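Local structure of DNA primase (Aquifex aeolicus, 2AU3) at residues 142-155 and 180-194. The protein probably synthesises the short RNA primers from which DNA polymerase starts during DNA replication, as a zinc-binding RNA polymerase of the DnaG primase family. Numbering follows the deposited sequence.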
# COMPACT_ATOMS: atom_id res chain seq x y z
N LYS A 142 -11.63 1.41 -1.28
CA LYS A 142 -10.64 2.09 -0.45
C LYS A 142 -9.27 2.13 -1.10
O LYS A 142 -8.58 3.16 -1.05
CB LYS A 142 -10.51 1.44 0.92
CG LYS A 142 -9.47 2.12 1.82
CD LYS A 142 -9.40 1.41 3.16
CE LYS A 142 -8.42 2.09 4.10
NZ LYS A 142 -8.72 3.52 4.37
N PHE A 143 -8.88 0.98 -1.66
CA PHE A 143 -7.56 0.80 -2.25
C PHE A 143 -7.50 1.19 -3.73
O PHE A 143 -6.44 1.07 -4.35
CB PHE A 143 -7.06 -0.64 -2.06
CG PHE A 143 -6.47 -0.89 -0.69
CD1 PHE A 143 -5.09 -0.78 -0.47
CD2 PHE A 143 -7.29 -1.15 0.38
CE1 PHE A 143 -4.54 -0.99 0.81
CE2 PHE A 143 -6.74 -1.36 1.67
CZ PHE A 143 -5.33 -1.28 1.86
N ASP A 144 -8.62 1.67 -4.27
CA ASP A 144 -8.65 2.23 -5.63
C ASP A 144 -8.31 1.17 -6.70
O ASP A 144 -7.73 1.47 -7.74
CB ASP A 144 -7.76 3.49 -5.74
CG ASP A 144 -8.26 4.64 -4.89
OD1 ASP A 144 -7.46 5.27 -4.18
OD2 ASP A 144 -9.47 4.98 -4.84
N LEU A 145 -8.74 -0.07 -6.45
CA LEU A 145 -8.56 -1.14 -7.42
C LEU A 145 -9.16 -0.78 -8.75
O LEU A 145 -10.25 -0.13 -8.82
CB LEU A 145 -9.13 -2.45 -6.93
CG LEU A 145 -8.54 -2.98 -5.62
CD1 LEU A 145 -8.79 -4.45 -5.58
CD2 LEU A 145 -7.08 -2.68 -5.40
N GLY A 146 -8.48 -1.22 -9.80
CA GLY A 146 -8.95 -0.93 -11.13
C GLY A 146 -8.78 -2.06 -12.13
O GLY A 146 -8.49 -3.22 -11.76
N TYR A 147 -8.93 -1.70 -13.40
CA TYR A 147 -8.82 -2.61 -14.52
C TYR A 147 -8.37 -1.79 -15.71
O TYR A 147 -8.84 -0.66 -15.88
CB TYR A 147 -10.18 -3.20 -14.82
CG TYR A 147 -10.20 -4.11 -16.02
CD1 TYR A 147 -9.39 -5.23 -16.07
CD2 TYR A 147 -11.00 -3.82 -17.12
CE1 TYR A 147 -9.39 -6.06 -17.18
CE2 TYR A 147 -11.03 -4.65 -18.23
CZ TYR A 147 -10.22 -5.76 -18.24
OH TYR A 147 -10.25 -6.56 -19.35
N ALA A 148 -7.48 -2.35 -16.53
CA ALA A 148 -6.97 -1.70 -17.74
C ALA A 148 -7.61 -2.33 -18.97
O ALA A 148 -7.19 -3.37 -19.41
CB ALA A 148 -5.46 -1.84 -17.80
N PRO A 149 -8.68 -1.72 -19.48
CA PRO A 149 -9.46 -2.33 -20.56
C PRO A 149 -8.94 -2.03 -21.96
O PRO A 149 -9.28 -2.78 -22.87
CB PRO A 149 -10.85 -1.70 -20.40
CG PRO A 149 -10.56 -0.29 -19.80
CD PRO A 149 -9.25 -0.44 -19.03
N SER A 150 -8.18 -0.96 -22.15
CA SER A 150 -7.90 -0.46 -23.50
C SER A 150 -6.76 0.54 -23.47
O SER A 150 -6.78 1.48 -22.68
CB SER A 150 -9.19 0.19 -24.09
OG SER A 150 -8.92 1.06 -25.20
N SER A 151 -5.78 0.37 -24.35
CA SER A 151 -4.72 1.36 -24.49
C SER A 151 -5.26 2.65 -25.11
O SER A 151 -4.96 3.75 -24.64
CB SER A 151 -3.57 0.82 -25.33
OG SER A 151 -2.91 -0.25 -24.68
N GLU A 152 -6.08 2.52 -26.15
CA GLU A 152 -6.61 3.70 -26.83
C GLU A 152 -7.52 4.55 -25.91
O GLU A 152 -7.45 5.80 -25.94
CB GLU A 152 -7.29 3.31 -28.15
CG GLU A 152 -6.31 2.78 -29.20
CD GLU A 152 -5.26 3.82 -29.62
OE1 GLU A 152 -5.60 5.01 -29.77
OE2 GLU A 152 -4.07 3.46 -29.80
N ALA A 153 -8.31 3.89 -25.06
CA ALA A 153 -9.13 4.60 -24.08
C ALA A 153 -8.24 5.41 -23.11
O ALA A 153 -8.52 6.58 -22.85
CB ALA A 153 -10.02 3.62 -23.30
N LEU A 154 -7.20 4.77 -22.58
CA LEU A 154 -6.25 5.43 -21.67
C LEU A 154 -5.56 6.61 -22.37
O LEU A 154 -5.46 7.70 -21.80
CB LEU A 154 -5.20 4.41 -21.18
CG LEU A 154 -3.98 4.87 -20.35
CD1 LEU A 154 -4.37 5.74 -19.15
CD2 LEU A 154 -3.18 3.68 -19.87
N VAL A 155 -5.06 6.38 -23.57
CA VAL A 155 -4.35 7.43 -24.31
C VAL A 155 -5.26 8.65 -24.56
O VAL A 155 -4.84 9.79 -24.38
CB VAL A 155 -3.77 6.89 -25.65
CG1 VAL A 155 -3.48 8.03 -26.62
CG2 VAL A 155 -2.53 6.06 -25.40
N VAL A 180 2.24 5.62 -31.20
CA VAL A 180 1.19 4.66 -30.81
C VAL A 180 1.58 4.00 -29.50
O VAL A 180 2.76 3.69 -29.30
CB VAL A 180 0.95 3.58 -31.89
CG1 VAL A 180 -0.07 2.55 -31.39
CG2 VAL A 180 0.47 4.22 -33.21
N TYR A 181 0.60 3.77 -28.63
CA TYR A 181 0.89 3.36 -27.26
C TYR A 181 0.13 2.10 -26.82
O TYR A 181 -1.02 1.86 -27.20
CB TYR A 181 0.65 4.53 -26.29
CG TYR A 181 1.46 5.76 -26.65
CD1 TYR A 181 2.81 5.86 -26.30
CD2 TYR A 181 0.89 6.80 -27.39
CE1 TYR A 181 3.56 6.97 -26.66
CE2 TYR A 181 1.64 7.92 -27.75
CZ TYR A 181 2.98 8.00 -27.37
OH TYR A 181 3.74 9.10 -27.72
N ARG A 182 0.82 1.29 -26.03
CA ARG A 182 0.20 0.16 -25.38
C ARG A 182 0.42 0.24 -23.87
O ARG A 182 1.54 0.39 -23.38
CB ARG A 182 0.74 -1.16 -25.94
CG ARG A 182 0.01 -2.38 -25.40
CD ARG A 182 0.39 -3.67 -26.11
NE ARG A 182 1.48 -4.35 -25.44
CZ ARG A 182 2.70 -4.50 -25.94
NH1 ARG A 182 3.01 -4.02 -27.13
NH2 ARG A 182 3.61 -5.15 -25.23
N ASP A 183 -0.68 0.13 -23.15
CA ASP A 183 -0.68 0.18 -21.70
C ASP A 183 0.09 -1.02 -21.20
O ASP A 183 -0.23 -2.15 -21.54
CB ASP A 183 -2.12 0.09 -21.21
CG ASP A 183 -2.26 0.27 -19.71
OD1 ASP A 183 -1.23 0.37 -18.99
OD2 ASP A 183 -3.37 0.31 -19.17
N LEU A 184 1.09 -0.78 -20.37
CA LEU A 184 1.84 -1.86 -19.74
C LEU A 184 0.91 -2.84 -18.98
O LEU A 184 1.15 -4.05 -18.96
CB LEU A 184 2.89 -1.27 -18.79
CG LEU A 184 3.75 -2.23 -17.95
CD1 LEU A 184 4.66 -3.07 -18.86
CD2 LEU A 184 4.56 -1.47 -16.89
N PHE A 185 -0.15 -2.31 -18.40
CA PHE A 185 -1.06 -3.08 -17.56
C PHE A 185 -2.29 -3.62 -18.29
O PHE A 185 -3.19 -4.18 -17.65
CB PHE A 185 -1.48 -2.21 -16.38
CG PHE A 185 -0.34 -1.81 -15.52
CD1 PHE A 185 0.19 -2.71 -14.61
CD2 PHE A 185 0.26 -0.58 -15.68
CE1 PHE A 185 1.28 -2.37 -13.83
CE2 PHE A 185 1.36 -0.22 -14.89
CZ PHE A 185 1.86 -1.11 -13.97
N LEU A 186 -2.31 -3.48 -19.61
CA LEU A 186 -3.46 -3.90 -20.43
C LEU A 186 -4.05 -5.24 -19.99
O LEU A 186 -3.33 -6.21 -19.83
CB LEU A 186 -3.09 -3.95 -21.92
CG LEU A 186 -4.24 -4.19 -22.91
CD1 LEU A 186 -5.27 -3.07 -22.81
CD2 LEU A 186 -3.68 -4.27 -24.33
N ARG A 187 -5.37 -5.25 -19.74
CA ARG A 187 -6.10 -6.47 -19.43
C ARG A 187 -5.90 -6.98 -18.01
O ARG A 187 -6.36 -8.05 -17.68
CB ARG A 187 -5.75 -7.57 -20.47
CG ARG A 187 -6.88 -8.53 -20.80
CD ARG A 187 -8.12 -7.91 -21.45
NE ARG A 187 -7.82 -7.28 -22.74
CZ ARG A 187 -8.31 -6.12 -23.14
NH1 ARG A 187 -9.13 -5.43 -22.35
NH2 ARG A 187 -7.97 -5.62 -24.32
N ARG A 188 -5.21 -6.22 -17.17
CA ARG A 188 -4.94 -6.65 -15.80
C ARG A 188 -5.82 -5.94 -14.80
O ARG A 188 -6.25 -4.81 -15.05
CB ARG A 188 -3.48 -6.40 -15.41
CG ARG A 188 -2.47 -7.17 -16.24
CD ARG A 188 -1.01 -6.91 -15.86
NE ARG A 188 -0.19 -7.76 -16.73
CZ ARG A 188 0.41 -8.86 -16.34
NH1 ARG A 188 0.38 -9.24 -15.06
NH2 ARG A 188 1.06 -9.59 -17.24
N VAL A 189 -6.07 -6.58 -13.67
CA VAL A 189 -6.66 -5.91 -12.52
C VAL A 189 -5.52 -5.08 -11.95
O VAL A 189 -4.43 -5.59 -11.78
CB VAL A 189 -7.24 -6.92 -11.50
CG1 VAL A 189 -7.44 -6.26 -10.07
CG2 VAL A 189 -8.59 -7.50 -12.05
N VAL A 190 -5.76 -3.80 -11.74
CA VAL A 190 -4.74 -2.87 -11.39
C VAL A 190 -4.83 -2.59 -9.90
O VAL A 190 -5.91 -2.35 -9.37
CB VAL A 190 -4.88 -1.56 -12.18
CG1 VAL A 190 -3.93 -0.53 -11.65
CG2 VAL A 190 -4.62 -1.79 -13.71
N ILE A 191 -3.68 -2.63 -9.24
CA ILE A 191 -3.59 -2.30 -7.82
C ILE A 191 -2.65 -1.11 -7.68
O ILE A 191 -1.43 -1.24 -7.85
CB ILE A 191 -3.06 -3.52 -7.00
CG1 ILE A 191 -3.86 -4.80 -7.32
CG2 ILE A 191 -3.12 -3.24 -5.51
CD1 ILE A 191 -3.13 -5.76 -8.29
N PRO A 192 -3.22 0.07 -7.45
CA PRO A 192 -2.41 1.27 -7.33
C PRO A 192 -1.44 1.16 -6.18
O PRO A 192 -1.78 0.64 -5.12
CB PRO A 192 -3.46 2.35 -7.03
CG PRO A 192 -4.68 1.82 -7.75
CD PRO A 192 -4.66 0.37 -7.34
N ILE A 193 -0.23 1.66 -6.41
CA ILE A 193 0.81 1.69 -5.40
C ILE A 193 0.96 3.12 -4.96
O ILE A 193 1.18 4.02 -5.80
CB ILE A 193 2.12 1.17 -6.00
CG1 ILE A 193 1.96 -0.29 -6.45
CG2 ILE A 193 3.25 1.35 -4.99
CD1 ILE A 193 3.21 -0.92 -7.08
N LYS A 194 0.78 3.35 -3.65
CA LYS A 194 0.84 4.70 -3.07
C LYS A 194 2.07 4.85 -2.20
O LYS A 194 2.46 3.90 -1.51
CB LYS A 194 -0.41 4.99 -2.22
CG LYS A 194 -1.70 4.98 -3.04
CD LYS A 194 -2.95 5.23 -2.23
CE LYS A 194 -4.20 5.08 -3.12
NZ LYS A 194 -5.39 5.74 -2.53
O HOH W 1 -6.36 4.24 -0.01
O HOH W 2 -4.08 0.31 -3.56
O HOH W 3 -5.96 0.47 -20.29
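Gly146 and Val190 form a hydrogen-bonded antiparallel pair, placing strand 146-147 at the edge of a four-stranded antiparallel sheet in the catalytic core's N-terminal domain. Their two backbone bonds are both 2.8 Å (Gly146 N to Val190 O, Val190 N to Gly146 O). Beyond the strand, Ala148 N donates to Arg188 O and Ala148 O accepts from Arg187 N at 2.6 Å, both partners lying in the type II turn from Phe185 to Arg188.

Arg187, bent at chi2 and chi3 (63° and 62°), folds back so that NH1 reaches Pro149 O at 2.7 Å and, weakly, Tyr147 OH at the guanidinium edge. With an alanine here, Pro149 O would probably lose its NH1 donor and the Tyr147 hydroxyl its weak bond and its packing on CD.

Among charged groups, the extended Lys194 brings NZ to Asp144 OD1 in a 2.7 Å salt bridge, while OD2 pairs with Arg117 and Lys57. Among apolar contacts, Leu145 CD2 lies beside Ile191 CG2, and the Val155 and Tyr181 side chains cross at about a right angle, Val155 CG2 touching Tyr181 CB at 3.6 Å.

The start of helix 151-161 joins through Ser151, while a water bridges O of the N-cap Ser150 to Asp183 OD2, also hydrogen-bonded to Tyr116 OH. Asp183 OD1 closes an Asx turn with Phe185 N, and Asp183 N donates almost straight (170°) to Ser151 OG at 2.7 Å.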